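Rev protein (Borrelia burgdorferi, PDB 5EQZ) is of unknown molecular function, an all-helical protein of the Borrelia REV family that is probably a lipoprotein in its natural form. Local coordinates at residues S18-V23 and Q65-D70; L76-A81 and K106-T111. All coordinates share one frame; numbering follows the deposited sequence.

Overall arrangement
Both contacts use the long helix 55-88. Contact 1 sets its residues 65-70 against residues 18-23 of helix 10-24, and contact 2 sets its residues 76-81 against residues 106-111, the end of helix 95-107 and the loop that follows. They come in series along the chain, contact 1 closing before contact 2 opens. Their centres lie about 20 Å apart, and their nearest atoms stay about 7 Å apart without touching. Helix 55-88 therefore serves two groups of helices in turn: helices 10-24 and 32-48 around contact 1, helices 95-107 and 122-142 around contact 2. This gives an elongated single-chain helical protein with no strands, in which one helix is common to both halves.

Contact 1. Residues S18-V23 and Q65-D70; sequences SLMEDV and QNSFQD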
loop_
_atom_site.group_PDB
_atom_site.type_symbol
_atom_site.label_atom_id
_atom_site.label_comp_id
_atom_site.label_asym_id
_atom_site.label_seq_id
_atom_site.Cartn_x
_atom_site.Cartn_y
_atom_site.Cartn_z
ATOM N N SER A 18 -0.624 -17.945 8.247
ATOM C CA SER A 18 0.365 -17.619 7.220
ATOM C C SER A 18 0.004 -16.318 6.519
ATOM O O SER A 18 0.861 -15.450 6.317
ATOM C CB SER A 18 0.466 -18.766 6.215
ATOM O OG SER A 18 1.414 -18.476 5.200
ATOM N N LEU A 19 -1.263 -16.163 6.144
ATOM C CA LEU A 19 -1.692 -14.922 5.511
ATOM C C LEU A 19 -1.571 -13.745 6.472
ATOM O O LEU A 19 -1.188 -12.640 6.058
ATOM C CB LEU A 19 -3.120 -15.081 4.992
ATOM C CG LEU A 19 -3.693 -13.991 4.095
ATOM C CD1 LEU A 19 -2.717 -13.642 2.969
ATOM C CD2 LEU A 19 -5.034 -14.472 3.518
ATOM N N MET A 20 -1.864 -13.967 7.761
ATOM C CA MET A 20 -1.723 -12.907 8.753
ATOM C C MET A 20 -0.266 -12.424 8.829
ATOM O O MET A 20 0.001 -11.216 8.871
ATOM C CB MET A 20 -2.183 -13.396 10.137
ATOM C CG MET A 20 -1.933 -12.346 11.249
ATOM S SD MET A 20 -2.947 -10.848 11.097
ATOM C CE MET A 20 -4.278 -11.179 12.181
ATOM N N GLU A 21 0.693 -13.357 8.844
ATOM C CA GLU A 21 2.097 -12.955 8.939
ATOM C C GLU A 21 2.515 -12.132 7.722
ATOM O O GLU A 21 3.263 -11.154 7.856
ATOM C CB GLU A 21 3.019 -14.169 9.089
ATOM C CG GLU A 21 2.785 -15.041 10.360
ATOM C CD GLU A 21 2.992 -14.285 11.663
ATOM O OE1 GLU A 21 3.504 -13.143 11.654
ATOM O OE2 GLU A 21 2.617 -14.816 12.736
ATOM N N ASP A 22 2.015 -12.497 6.539
ATOM C CA ASP A 22 2.297 -11.718 5.330
ATOM C C ASP A 22 1.662 -10.334 5.412
ATOM O O ASP A 22 2.299 -9.336 5.051
ATOM C CB ASP A 22 1.794 -12.458 4.087
ATOM C CG ASP A 22 2.665 -13.639 3.698
ATOM O OD1 ASP A 22 3.881 -13.624 3.962
ATOM O OD2 ASP A 22 2.125 -14.574 3.076
ATOM N N VAL A 23 0.407 -10.254 5.883
ATOM C CA VAL A 23 -0.285 -8.972 6.009
ATOM C C VAL A 23 0.431 -8.068 7.003
ATOM O O VAL A 23 0.581 -6.857 6.772
ATOM C CB VAL A 23 -1.756 -9.203 6.405
ATOM C CG1 VAL A 23 -2.415 -7.918 6.938
ATOM C CG2 VAL A 23 -2.527 -9.757 5.222
ATOM N N GLN A 65 -8.738 -9.652 8.958
ATOM C CA GLN A 65 -9.323 -8.519 8.244
ATOM C C GLN A 65 -8.972 -7.195 8.914
ATOM O O GLN A 65 -8.627 -6.223 8.226
ATOM C CB GLN A 65 -10.840 -8.669 8.125
ATOM C CG GLN A 65 -11.299 -10.002 7.546
ATOM C CD GLN A 65 -12.732 -10.337 7.945
ATOM O OE1 GLN A 65 -13.652 -9.606 7.611
ATOM N NE2 GLN A 65 -12.921 -11.434 8.662
ATOM N N ASN A 66 -9.045 -7.130 10.250
ATOM C CA ASN A 66 -8.744 -5.876 10.940
ATOM C C ASN A 66 -7.320 -5.415 10.643
ATOM O O ASN A 66 -7.080 -4.228 10.364
ATOM C CB ASN A 66 -8.943 -6.021 12.444
ATOM C CG ASN A 66 -10.405 -6.141 12.833
ATOM O OD1 ASN A 66 -11.299 -5.796 12.063
ATOM N ND2 ASN A 66 -10.651 -6.621 14.046
ATOM N N SER A 67 -6.358 -6.341 10.706
ATOM C CA SER A 67 -4.963 -5.966 10.452
ATOM C C SER A 67 -4.774 -5.496 9.022
ATOM O O SER A 67 -4.040 -4.529 8.773
ATOM C CB SER A 67 -4.033 -7.145 10.743
ATOM O OG SER A 67 -3.937 -7.364 12.144
ATOM N N PHE A 68 -5.427 -6.153 8.065
ATOM C CA PHE A 68 -5.294 -5.710 6.681
ATOM C C PHE A 68 -5.861 -4.310 6.501
ATOM O O PHE A 68 -5.241 -3.453 5.864
ATOM C CB PHE A 68 -5.989 -6.665 5.722
ATOM C CG PHE A 68 -5.914 -6.201 4.295
ATOM C CD1 PHE A 68 -4.766 -6.434 3.550
ATOM C CD2 PHE A 68 -6.954 -5.495 3.720
ATOM C CE1 PHE A 68 -4.668 -5.975 2.238
ATOM C CE2 PHE A 68 -6.858 -5.026 2.407
ATOM C CZ PHE A 68 -5.714 -5.279 1.668
ATOM N N GLN A 69 -7.058 -4.060 7.034
ATOM C CA GLN A 69 -7.634 -2.729 6.889
ATOM C C GLN A 69 -6.742 -1.665 7.519
ATOM O O GLN A 69 -6.661 -0.538 7.012
ATOM C CB GLN A 69 -9.040 -2.706 7.490
ATOM C CG GLN A 69 -10.081 -3.439 6.634
ATOM C CD GLN A 69 -10.221 -2.861 5.219
ATOM O OE1 GLN A 69 -10.212 -1.640 5.019
ATOM N NE2 GLN A 69 -10.349 -3.747 4.231
ATOM N N ASP A 70 -6.037 -2.001 8.599
ATOM C CA ASP A 70 -5.158 -1.009 9.211
ATOM C C ASP A 70 -3.909 -0.779 8.369
ATOM O O ASP A 70 -3.428 0.360 8.260
ATOM C CB ASP A 70 -4.781 -1.439 10.619
ATOM C CG ASP A 70 -5.964 -1.412 11.569
ATOM O OD1 ASP A 70 -6.968 -0.707 11.299
ATOM O OD2 ASP A 70 -5.883 -2.099 12.597
#
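Met-20 and Val-23 of helix 10-24 meet Ser-67 and Phe-68 of helix 55-88. The two helical segments run nearly parallel, at 18°, with their axes 9.7 Å apart at closest approach.

Met-20 comes first. Its chain leaves the backbone with CG anti to N, then bends at both chi2 and chi3. The bends bring the thioether alongside the Ser-67 side chain. Met-20 SD lies 3.8 Å from Ser-67 OG, and Met-20 CE is equally near that oxygen. Met-20 SD also lies 3.9 Å from Ser-67 CB. This is van der Waals contact, with no hydrogen bond between the two residues. Ser-67 OG has a weak hydrogen bond to Asn-63 O, one turn back on its own helix.

Val-23 follows one turn after Met-20. Here the backbones come nearest: Val-23 CA is 6.0 Å from Phe-68 CA. Val-23 CG1 is anti to the backbone N (chi1 164°). This branch reaches the backbone between Ser-67 and Phe-68. Val-23 CG1 lies 3.6 Å from Phe-68 CA and 4.0 Å from Phe-68 CB, and it also meets the carbonyl carbon of Ser-67. Val-23 CG2 approaches the Phe-68 ring obliquely. The valine thus packs mainly on the root of the phenylalanine. No hydrogen bond or salt bridge joins the segments, and the contact is one of van der Waals packing.

The pairing is plain helix-helix packing, partly buried. Met-20 also touches Asn-63, and Val-23 touches Leu-64, so the same two side chains also reach the turn of helix 55-88 just before Gln-65. Helix 32-48 packs against both: its Ile-42 meets Leu-19 and Phe-68, and its Lys-39 also touches Phe-68. The contact therefore belongs to a three-helix arrangement of helices 10-24, 32-48 and 55-88.

Contact 2. Residues L76-A81 and K106-T111; sequences LAALKA and KLVGVT
Val-108 packs on Ala-78 and Leu-79 through apolar contacts. Its two methyl branches divide the work. Val-108 CG1, beside the backbone N (chi1 -67°), goes to Ala-78 and lies 3.8 Å from Ala-78 CB. Val-108 CG2 goes to Leu-79, with Leu-79 CD2 3.9 Å away. The same leucine methyl, Leu-79 CD2, is 3.9 Å from Val-108 CB, and these two side chains cross obliquely. Leu-79 also touches Val-137 and Ile-138 of helix 122-142.

There is also contact with the backbone. Val-108 CG1 sits 3.4 Å from Ala-78 O, a close approach of a methyl to a carbonyl oxygen.

The hydrogen bonds nearby hold the turn that presents the valine. Gly-109, with positive phi, is the C-prime residue of a Schellman motif that ends helix 95-107. Gly-109 N bonds to Lys-106 O at 3.0 Å, and Val-110 N pairs with Ala-105 O. Val-108 O receives a hydrogen bond from Lys-75 NZ of helix 55-88.

No hydrogen bond links the two segments themselves. Their mutual hold is therefore apolar, made by one buried valine against an alanine and a leucine, while the adjoining polar link to Lys-75 ties the helix end to helix 55-88.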
loop_
_atom_site.group_PDB
_atom_site.type_symbol
_atom_site.label_atom_id
_atom_site.label_comp_id
_atom_site.label_asym_id
_atom_site.label_seq_id
_atom_site.Cartn_x
_atom_site.Cartn_y
_atom_site.Cartn_z
ATOM N N LEU A 76 -2.758 4.121 2.223
ATOM C CA LEU A 76 -3.490 5.179 1.531
ATOM C C LEU A 76 -3.187 6.553 2.116
ATOM O O LEU A 76 -3.118 7.545 1.379
ATOM C CB LEU A 76 -4.992 4.901 1.588
ATOM C CG LEU A 76 -5.471 3.775 0.673
ATOM C CD1 LEU A 76 -6.853 3.303 1.093
ATOM C CD2 LEU A 76 -5.498 4.257 -0.770
ATOM N N ALA A 77 -3.026 6.650 3.439
ATOM C CA ALA A 77 -2.699 7.949 4.024
ATOM C C ALA A 77 -1.297 8.385 3.615
ATOM O O ALA A 77 -1.059 9.570 3.320
ATOM C CB ALA A 77 -2.824 7.894 5.545
ATOM N N ALA A 78 -0.359 7.438 3.588
ATOM C CA ALA A 78 1.005 7.749 3.180
ATOM C C ALA A 78 1.039 8.220 1.734
ATOM O O ALA A 78 1.770 9.165 1.400
ATOM C CB ALA A 78 1.903 6.524 3.375
ATOM N N LEU A 79 0.238 7.591 0.866
ATOM C CA LEU A 79 0.206 8.000 -0.541
ATOM C C LEU A 79 -0.311 9.429 -0.691
ATOM O O LEU A 79 0.323 10.269 -1.346
ATOM C CB LEU A 79 -0.652 7.025 -1.346
ATOM C CG LEU A 79 -0.011 5.682 -1.676
ATOM C CD1 LEU A 79 -1.069 4.633 -2.045
ATOM C CD2 LEU A 79 0.986 5.886 -2.818
ATOM N N LYS A 80 -1.458 9.729 -0.076
ATOM C CA LYS A 80 -2.025 11.072 -0.165
ATOM C C LYS A 80 -1.102 12.111 0.470
ATOM O O LYS A 80 -1.012 13.251 -0.015
ATOM C CB LYS A 80 -3.411 11.089 0.482
ATOM C CG LYS A 80 -4.409 10.179 -0.208
ATOM C CD LYS A 80 -5.709 10.024 0.608
ATOM C CE LYS A 80 -6.626 8.966 0.003
ATOM N NZ LYS A 80 -7.812 8.620 0.873
ATOM N N ALA A 81 -0.382 11.728 1.533
ATOM C CA ALA A 81 0.576 12.641 2.156
ATOM C C ALA A 81 1.737 12.949 1.208
ATOM O O ALA A 81 2.114 14.117 1.014
ATOM C CB ALA A 81 1.082 12.036 3.466
ATOM N N LYS A 106 9.686 7.692 -3.493
ATOM C CA LYS A 106 10.328 6.430 -3.135
ATOM C C LYS A 106 9.787 5.897 -1.815
ATOM O O LYS A 106 9.579 4.683 -1.666
ATOM C CB LYS A 106 11.845 6.619 -3.071
ATOM C CG LYS A 106 12.608 5.398 -2.619
ATOM C CD LYS A 106 14.106 5.526 -2.895
ATOM C CE LYS A 106 14.889 4.428 -2.173
ATOM N NZ LYS A 106 16.340 4.753 -2.037
ATOM N N LEU A 107 9.521 6.792 -0.854
ATOM C CA LEU A 107 8.986 6.371 0.443
ATOM C C LEU A 107 7.637 5.664 0.332
ATOM O O LEU A 107 7.296 4.866 1.218
ATOM C CB LEU A 107 8.857 7.582 1.374
ATOM C CG LEU A 107 10.186 8.080 1.953
ATOM C CD1 LEU A 107 9.972 9.324 2.808
ATOM C CD2 LEU A 107 10.876 6.980 2.754
ATOM N N VAL A 108 6.850 5.933 -0.702
ATOM C CA VAL A 108 5.567 5.250 -0.852
ATOM C C VAL A 108 5.597 4.244 -2.003
ATOM O O VAL A 108 4.549 3.903 -2.558
ATOM C CB VAL A 108 4.395 6.237 -0.980
ATOM C CG1 VAL A 108 4.202 6.987 0.343
ATOM C CG2 VAL A 108 4.589 7.230 -2.143
ATOM N N GLY A 109 6.784 3.756 -2.357
ATOM C CA GLY A 109 6.918 2.702 -3.340
ATOM C C GLY A 109 6.789 3.107 -4.787
ATOM O O GLY A 109 6.548 2.241 -5.639
ATOM N N VAL A 110 6.979 4.391 -5.104
ATOM C CA VAL A 110 6.836 4.921 -6.453
ATOM C C VAL A 110 8.213 5.384 -6.923
ATOM O O VAL A 110 8.865 6.196 -6.253
ATOM C CB VAL A 110 5.818 6.070 -6.498
ATOM C CG1 VAL A 110 5.754 6.669 -7.875
ATOM C CG2 VAL A 110 4.417 5.560 -6.069
ATOM N N THR A 111 8.656 4.855 -8.061
ATOM C CA THR A 111 9.960 5.164 -8.644
ATOM C C THR A 111 9.786 6.205 -9.742
ATOM O O THR A 111 9.158 5.923 -10.772
ATOM C CB THR A 111 10.608 3.903 -9.225
ATOM O OG1 THR A 111 11.074 3.058 -8.166
ATOM C CG2 THR A 111 11.780 4.259 -10.140
#